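Local coordinates for protein 3-carboxy-cis,cis-muconate cycloisomerase (Pseudomonas putida, PDB 1RE5) that is a cycloisomerase of the lyase (fumarase/aspartase) superfamily, a mainly helical protein whose assembly contains four subunits, at residues 17-22 against 115-120; 106-111 against 190-195. One frame throughout, in Å; residues are numbered along the deposited sequence.

How the interactions relate
Both contacts are made by helix 106-142, on adjoining segments near its N-terminal end, and their centres lie about 17 Å apart. Along the chain the order is 17-22, 106-111, 115-120, 190-195, so the two pairings cross instead of nesting. Interaction 1 sets the turn between helices 13-18 and 21-40 against the long helix; interaction 2 sets the loop between helices 162-187 and 206-217 against its first turns. Helix 21-40 ties the two together, since it starts in interaction 1 and its Phe31 packs on Asp108 in interaction 2. The first part of the helix thus joins the N-terminal segment 17-22 to the loop 190-195, some 170 residues further along the chain.

Interaction 1: residues 17-22 against 115-120; sequences EIFSDR and VLQLRD
Ile18 and Gln117 carry most of this contact, their side chains sliding past each other in opposite directions where the turn after helix 13-18 meets helix 106-142. Ile18 uses two branches. Its CG2, anti to the backbone N (chi1 of CG1 -67°), lies 4.0 Å from Gln117 CB, while the extended CG1-CD1 arm reaches over to the Asp120 side chain, with CD1 close to Asp120 CB. The same CG2 also sits 3.9 Å above one face of the Phe19 ring, offset toward its rim, so Ile18 packs on both its sequence neighbour and the helix. The ring of Phe19, the first residue to leave helical geometry, runs at a slant to the Gln117 and Leu118 side chains: CE1 is 4.1 Å from Gln117 CB, and CZ meets Leu118 CD2 at 4.0 Å, the methyl lying near the ring plane at its edge. Ser20 is the N-cap of helix 21-40: its OG takes the N-H of Gly23 and gives a 2.7 Å bond to Glu17 O, bridging the two helices. Around the contact, Phe19 also touches Pro328 and Cys331 of helix 319-347, and Leu118 touches Leu233 and Phe236 of helix 231-257 and Leu187 of helix 162-187.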
ATOM      1  N   GLU D  17      25.923   3.101   6.010  1.00 32.72           N
ATOM      2  CA  GLU D  17      26.872   2.617   7.005  1.00 33.04           C
ATOM      3  C   GLU D  17      26.119   2.192   8.271  1.00 31.76           C
ATOM      4  O   GLU D  17      26.398   1.139   8.866  1.00 30.44           O
ATOM      5  CB  GLU D  17      27.895   3.706   7.330  1.00 36.72           C
ATOM      6  CG  GLU D  17      29.109   3.195   8.090  1.00 42.08           C
ATOM      7  CD  GLU D  17      29.739   1.989   7.409  1.00 45.30           C
ATOM      8  OE1 GLU D  17      29.971   2.064   6.181  1.00 48.11           O
ATOM      9  OE2 GLU D  17      30.002   0.970   8.090  1.00 46.61           O
ATOM     10  N   ILE D  18      25.158   3.011   8.676  1.00 29.06           N
ATOM     11  CA  ILE D  18      24.364   2.697   9.848  1.00 27.42           C
ATOM     12  C   ILE D  18      23.568   1.419   9.606  1.00 28.04           C
ATOM     13  O   ILE D  18      23.489   0.553  10.479  1.00 29.83           O
ATOM     14  CB  ILE D  18      23.363   3.823  10.173  1.00 27.40           C
ATOM     15  CG1 ILE D  18      24.112   5.077  10.620  1.00 26.65           C
ATOM     16  CG2 ILE D  18      22.383   3.359  11.245  1.00 26.62           C
ATOM     17  CD1 ILE D  18      23.196   6.196  11.100  1.00 27.29           C
ATOM     18  N   PHE D  19      22.974   1.293   8.426  1.00 26.67           N
ATOM     19  CA  PHE D  19      22.176   0.113   8.139  1.00 26.29           C
ATOM     20  C   PHE D  19      22.910  -0.863   7.259  1.00 28.08           C
ATOM     21  O   PHE D  19      22.567  -1.080   6.095  1.00 28.06           O
ATOM     22  CB  PHE D  19      20.837   0.511   7.525  1.00 23.83           C
ATOM     23  CG  PHE D  19      19.927   1.194   8.499  1.00 22.62           C
ATOM     24  CD1 PHE D  19      19.318   0.472   9.519  1.00 20.85           C
ATOM     25  CD2 PHE D  19      19.731   2.573   8.446  1.00 20.40           C
ATOM     26  CE1 PHE D  19      18.531   1.113  10.479  1.00 20.07           C
ATOM     27  CE2 PHE D  19      18.942   3.220   9.404  1.00 20.64           C
ATOM     28  CZ  PHE D  19      18.344   2.488  10.420  1.00 18.82           C
ATOM     29  N   SER D  20      23.941  -1.446   7.853  1.00 29.20           N
ATOM     30  CA  SER D  20      24.783  -2.436   7.206  1.00 29.35           C
ATOM     31  C   SER D  20      24.835  -3.565   8.210  1.00 29.93           C
ATOM     32  O   SER D  20      24.366  -3.412   9.345  1.00 30.14           O
ATOM     33  CB  SER D  20      26.184  -1.870   7.004  1.00 29.60           C
ATOM     34  OG  SER D  20      26.725  -1.433   8.243  1.00 29.56           O
ATOM     35  N   ASP D  21      25.396  -4.698   7.817  1.00 30.19           N
ATOM     36  CA  ASP D  21      25.487  -5.801   8.757  1.00 30.66           C
ATOM     37  C   ASP D  21      26.287  -5.373   9.981  1.00 31.28           C
ATOM     38  O   ASP D  21      25.915  -5.658  11.121  1.00 31.51           O
ATOM     39  CB  ASP D  21      26.150  -6.993   8.094  1.00 29.90           C
ATOM     40  CG  ASP D  21      25.305  -7.567   7.000  1.00 29.41           C
ATOM     41  OD1 ASP D  21      24.103  -7.809   7.270  1.00 29.85           O
ATOM     42  OD2 ASP D  21      25.838  -7.774   5.886  1.00 28.19           O
ATOM     43  N   ARG D  22      27.382  -4.669   9.733  1.00 31.93           N
ATOM     44  CA  ARG D  22      28.242  -4.206  10.800  1.00 32.51           C
ATOM     45  C   ARG D  22      27.448  -3.359  11.785  1.00 33.17           C
ATOM     46  O   ARG D  22      27.556  -3.545  12.999  1.00 34.59           O
ATOM     47  CB  ARG D  22      29.383  -3.388  10.207  1.00 35.09           C
ATOM     48  CG  ARG D  22      30.488  -3.008  11.184  1.00 37.40           C
ATOM     49  CD  ARG D  22      30.709  -1.508  11.150  1.00 39.29           C
ATOM     50  NE  ARG D  22      29.750  -0.804  12.003  1.00 41.57           N
ATOM     51  CZ  ARG D  22      29.160   0.345  11.684  1.00 41.60           C
ATOM     52  NH1 ARG D  22      29.419   0.926  10.524  1.00 41.40           N
ATOM     53  NH2 ARG D  22      28.326   0.927  12.537  1.00 42.49           N
ATOM     54  N   VAL D 115      16.988   0.480  18.049  1.00 24.43           N
ATOM     55  CA  VAL D 115      16.797   1.823  18.571  1.00 24.45           C
ATOM     56  C   VAL D 115      18.106   2.582  18.550  1.00 25.12           C
ATOM     57  O   VAL D 115      18.131   3.780  18.264  1.00 26.17           O
ATOM     58  CB  VAL D 115      16.233   1.817  20.003  1.00 24.43           C
ATOM     59  CG1 VAL D 115      16.247   3.226  20.572  1.00 22.42           C
ATOM     60  CG2 VAL D 115      14.798   1.286  19.992  1.00 21.78           C
ATOM     61  N   LEU D 116      19.206   1.899  18.840  1.00 25.79           N
ATOM     62  CA  LEU D 116      20.492   2.585  18.804  1.00 25.72           C
ATOM     63  C   LEU D 116      20.769   3.035  17.370  1.00 25.60           C
ATOM     64  O   LEU D 116      21.203   4.164  17.144  1.00 25.96           O
ATOM     65  CB  LEU D 116      21.621   1.678  19.315  1.00 25.37           C
ATOM     66  CG  LEU D 116      21.583   1.386  20.825  1.00 25.58           C
ATOM     67  CD1 LEU D 116      22.768   0.510  21.203  1.00 24.59           C
ATOM     68  CD2 LEU D 116      21.598   2.685  21.623  1.00 22.46           C
ATOM     69  N   GLN D 117      20.504   2.159  16.402  1.00 24.81           N
ATOM     70  CA  GLN D 117      20.730   2.515  15.001  1.00 24.34           C
ATOM     71  C   GLN D 117      19.798   3.644  14.608  1.00 24.21           C
ATOM     72  O   GLN D 117      20.184   4.564  13.887  1.00 24.52           O
ATOM     73  CB  GLN D 117      20.491   1.319  14.080  1.00 23.09           C
ATOM     74  CG  GLN D 117      21.386   0.152  14.375  1.00 23.87           C
ATOM     75  CD  GLN D 117      21.158  -0.997  13.432  1.00 24.89           C
ATOM     76  OE1 GLN D 117      21.588  -0.962  12.284  1.00 25.32           O
ATOM     77  NE2 GLN D 117      20.464  -2.026  13.910  1.00 26.81           N
ATOM     78  N   LEU D 118      18.567   3.579  15.090  1.00 24.50           N
ATOM     79  CA  LEU D 118      17.606   4.615  14.774  1.00 24.78           C
ATOM     80  C   LEU D 118      18.061   5.964  15.309  1.00 25.38           C
ATOM     81  O   LEU D 118      17.865   6.994  14.670  1.00 26.43           O
ATOM     82  CB  LEU D 118      16.238   4.247  15.336  1.00 23.22           C
ATOM     83  CG  LEU D 118      15.553   3.086  14.612  1.00 23.01           C
ATOM     84  CD1 LEU D 118      14.152   2.894  15.185  1.00 23.34           C
ATOM     85  CD2 LEU D 118      15.477   3.370  13.115  1.00 21.67           C
ATOM     86  N   ARG D 119      18.684   5.968  16.480  1.00 26.85           N
ATOM     87  CA  ARG D 119      19.140   7.232  17.032  1.00 28.52           C
ATOM     88  C   ARG D 119      20.222   7.836  16.129  1.00 28.78           C
ATOM     89  O   ARG D 119      20.195   9.034  15.841  1.00 29.15           O
ATOM     90  CB  ARG D 119      19.674   7.042  18.452  1.00 30.25           C
ATOM     91  CG  ARG D 119      20.136   8.345  19.089  1.00 31.55           C
ATOM     92  CD  ARG D 119      21.377   8.107  19.935  1.00 33.14           C
ATOM     93  NE  ARG D 119      21.046   7.772  21.317  1.00 33.30           N
ATOM     94  CZ  ARG D 119      21.675   6.851  22.035  1.00 31.65           C
ATOM     95  NH1 ARG D 119      22.672   6.149  21.505  1.00 31.39           N
ATOM     96  NH2 ARG D 119      21.317   6.656  23.295  1.00 31.34           N
ATOM     97  N   ASP D 120      21.166   7.018  15.668  1.00 28.40           N
ATOM     98  CA  ASP D 120      22.211   7.531  14.789  1.00 28.36           C
ATOM     99  C   ASP D 120      21.577   8.052  13.521  1.00 28.60           C
ATOM    100  O   ASP D 120      22.029   9.055  12.972  1.00 30.17           O
ATOM    101  CB  ASP D 120      23.229   6.454  14.421  1.00 27.80           C
ATOM    102  CG  ASP D 120      24.217   6.193  15.525  1.00 28.30           C
ATOM    103  OD1 ASP D 120      24.333   7.044  16.433  1.00 28.89           O
ATOM    104  OD2 ASP D 120      24.888   5.143  15.478  1.00 30.09           O
TER

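Interaction 2: residues 106-111 against 190-195; sequences SQDAMD and LQFGGA
Asp108 meets the backbone of Gly193 and Gly194 through its carboxylate, in the Thr-Ser-Gln-Asp sequence that opens helix 106-142 and resembles the TSxD element of the fumarase/aspartase superfamily fold. Gly193 N donates to Asp108 OD1 at 2.8 Å with an N-H...O angle of 157°, approaching from above the carboxylate plane, 41° out of it. Gly194 N is modelled as donating to Asp108 OD2, but the place of that oxygen is less sure, so the second bond is the weaker evidence. As modelled, OD2 also accepts from Thr105 N, which would link the start of the helix to the same carboxylate. Two successive loop N-H groups are thus directed at one acidic group, beside which Phe192 lies obliquely, its ring packed on Val209 and Leu213 of helix 206-217.

One turn along, Asp111 and Gln191 lie side by side and point the same way. The Gln191 chain leaves anti to its N (chi1 -178°) and bends at the next bond, which brings Gln191 CG to 3.6 Å from Asp111 CB; the amide and carboxylate planes are 36° apart. The main partner of the Asp111 carboxylate is Arg230, which forms a salt bridge with OD2.

Further partners satisfy the loop backbone: Thr112 OG1 accepts from Gln191 N and is also hydrogen-bonded to Asp108 O, spanning loop and helix through one hydroxyl, and Trp226 NE1 donates to Leu190 O. By contrast, Asp108 O and Gln191 O come within 3.3 Å of each other as two acceptors, with no bond between them.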
ATOM      1  N   SER D 106      15.931 -12.571  23.251  1.00 26.88           N
ATOM      2  CA  SER D 106      16.442 -12.159  21.943  1.00 27.94           C
ATOM      3  C   SER D 106      15.928 -10.794  21.468  1.00 28.60           C
ATOM      4  O   SER D 106      16.708  -9.930  21.047  1.00 29.69           O
ATOM      5  CB  SER D 106      16.095 -13.219  20.895  1.00 28.86           C
ATOM      6  OG  SER D 106      16.760 -14.441  21.160  1.00 29.14           O
ATOM      7  N   GLN D 107      14.616 -10.591  21.539  1.00 28.69           N
ATOM      8  CA  GLN D 107      14.044  -9.326  21.095  1.00 28.77           C
ATOM      9  C   GLN D 107      14.587  -8.110  21.861  1.00 28.40           C
ATOM     10  O   GLN D 107      14.654  -7.011  21.312  1.00 28.61           O
ATOM     11  CB  GLN D 107      12.511  -9.364  21.176  1.00 28.34           C
ATOM     12  CG  GLN D 107      11.863  -8.198  20.438  1.00 28.18           C
ATOM     13  CD  GLN D 107      10.360  -8.267  20.394  1.00 27.07           C
ATOM     14  OE1 GLN D 107       9.710  -7.403  19.810  1.00 28.03           O
ATOM     15  NE2 GLN D 107       9.794  -9.292  21.009  1.00 26.25           N
ATOM     16  N   ASP D 108      14.971  -8.302  23.121  1.00 28.30           N
ATOM     17  CA  ASP D 108      15.513  -7.200  23.907  1.00 27.50           C
ATOM     18  C   ASP D 108      16.757  -6.670  23.214  1.00 27.77           C
ATOM     19  O   ASP D 108      16.926  -5.451  23.061  1.00 27.24           O
ATOM     20  CB  ASP D 108      15.902  -7.658  25.309  1.00 26.79           C
ATOM     21  CG  ASP D 108      14.710  -8.020  26.157  1.00 27.89           C
ATOM     22  OD1 ASP D 108      13.688  -7.317  26.074  1.00 28.78           O
ATOM     23  OD2 ASP D 108      14.796  -8.999  26.927  1.00 30.10           O
ATOM     24  N   ALA D 109      17.619  -7.594  22.786  1.00 26.35           N
ATOM     25  CA  ALA D 109      18.862  -7.212  22.120  1.00 26.58           C
ATOM     26  C   ALA D 109      18.606  -6.627  20.737  1.00 26.74           C
ATOM     27  O   ALA D 109      19.212  -5.629  20.341  1.00 26.28           O
ATOM     28  CB  ALA D 109      19.785  -8.409  22.011  1.00 26.44           C
ATOM     29  N   MET D 110      17.704  -7.262  20.002  1.00 26.78           N
ATOM     30  CA  MET D 110      17.355  -6.815  18.663  1.00 25.81           C
ATOM     31  C   MET D 110      16.668  -5.434  18.610  1.00 25.97           C
ATOM     32  O   MET D 110      17.098  -4.546  17.865  1.00 25.48           O
ATOM     33  CB  MET D 110      16.464  -7.854  18.023  1.00 25.46           C
ATOM     34  CG  MET D 110      17.135  -9.182  17.866  1.00 26.35           C
ATOM     35  SD  MET D 110      16.132 -10.214  16.802  1.00 30.48           S
ATOM     36  CE  MET D 110      15.602 -11.455  17.992  1.00 31.96           C
ATOM     37  N   ASP D 111      15.603  -5.247  19.384  1.00 25.14           N
ATOM     38  CA  ASP D 111      14.916  -3.964  19.374  1.00 25.46           C
ATOM     39  C   ASP D 111      15.803  -2.844  19.911  1.00 25.72           C
ATOM     40  O   ASP D 111      15.839  -1.745  19.351  1.00 26.14           O
ATOM     41  CB  ASP D 111      13.618  -4.020  20.196  1.00 25.59           C
ATOM     42  CG  ASP D 111      12.441  -4.604  19.421  1.00 25.34           C
ATOM     43  OD1 ASP D 111      12.584  -4.919  18.214  1.00 25.07           O
ATOM     44  OD2 ASP D 111      11.356  -4.742  20.034  1.00 26.58           O
ATOM     45  N   LEU D 190      14.381   2.135  25.838  1.00 26.88           N
ATOM     46  CA  LEU D 190      15.026   0.840  25.960  1.00 27.85           C
ATOM     47  C   LEU D 190      14.003  -0.287  25.825  1.00 28.27           C
ATOM     48  O   LEU D 190      12.828  -0.109  26.156  1.00 27.93           O
ATOM     49  CB  LEU D 190      15.709   0.728  27.326  1.00 27.76           C
ATOM     50  CG  LEU D 190      16.240  -0.671  27.670  1.00 27.08           C
ATOM     51  CD1 LEU D 190      17.570  -0.897  26.954  1.00 26.00           C
ATOM     52  CD2 LEU D 190      16.387  -0.812  29.177  1.00 26.80           C
ATOM     53  N   GLN D 191      14.453  -1.435  25.321  1.00 28.15           N
ATOM     54  CA  GLN D 191      13.590  -2.606  25.194  1.00 28.87           C
ATOM     55  C   GLN D 191      14.216  -3.674  26.077  1.00 30.35           C
ATOM     56  O   GLN D 191      15.177  -4.350  25.676  1.00 29.49           O
ATOM     57  CB  GLN D 191      13.536  -3.144  23.762  1.00 28.39           C
ATOM     58  CG  GLN D 191      12.586  -4.332  23.638  1.00 26.22           C
ATOM     59  CD  GLN D 191      11.126  -3.908  23.675  1.00 26.29           C
ATOM     60  OE1 GLN D 191      10.499  -3.740  22.622  1.00 28.68           O
ATOM     61  NE2 GLN D 191      10.582  -3.716  24.875  1.00 21.45           N
ATOM     62  N   PHE D 192      13.669  -3.824  27.279  1.00 31.17           N
ATOM     63  CA  PHE D 192      14.192  -4.797  28.231  1.00 30.89           C
ATOM     64  C   PHE D 192      13.021  -5.425  28.974  1.00 29.75           C
ATOM     65  O   PHE D 192      12.478  -4.831  29.911  1.00 29.99           O
ATOM     66  CB  PHE D 192      15.134  -4.080  29.207  1.00 32.27           C
ATOM     67  CG  PHE D 192      15.938  -5.002  30.076  1.00 32.75           C
ATOM     68  CD1 PHE D 192      16.729  -6.003  29.509  1.00 32.72           C
ATOM     69  CD2 PHE D 192      15.932  -4.849  31.459  1.00 31.30           C
ATOM     70  CE1 PHE D 192      17.510  -6.842  30.315  1.00 32.79           C
ATOM     71  CE2 PHE D 192      16.704  -5.676  32.267  1.00 32.69           C
ATOM     72  CZ  PHE D 192      17.498  -6.677  31.693  1.00 32.02           C
ATOM     73  N   GLY D 193      12.628  -6.619  28.554  1.00 27.69           N
ATOM     74  CA  GLY D 193      11.507  -7.264  29.197  1.00 26.47           C
ATOM     75  C   GLY D 193      11.707  -8.742  29.419  1.00 27.49           C
ATOM     76  O   GLY D 193      10.947  -9.357  30.165  1.00 28.73           O
ATOM     77  N   GLY D 194      12.720  -9.322  28.782  1.00 27.00           N
ATOM     78  CA  GLY D 194      12.962 -10.745  28.951  1.00 27.16           C
ATOM     79  C   GLY D 194      11.882 -11.622  28.324  1.00 28.78           C
ATOM     80  O   GLY D 194      10.857 -11.129  27.846  1.00 27.98           O
ATOM     81  N   ALA D 195      12.117 -12.932  28.353  1.00 29.67           N
ATOM     82  CA  ALA D 195      11.235 -13.944  27.772  1.00 29.94           C
ATOM     83  C   ALA D 195       9.792 -13.555  27.494  1.00 31.29           C
ATOM     84  O   ALA D 195       9.311 -13.738  26.371  1.00 32.37           O
ATOM     85  CB  ALA D 195      11.255 -15.197  28.618  1.00 31.03           C
TER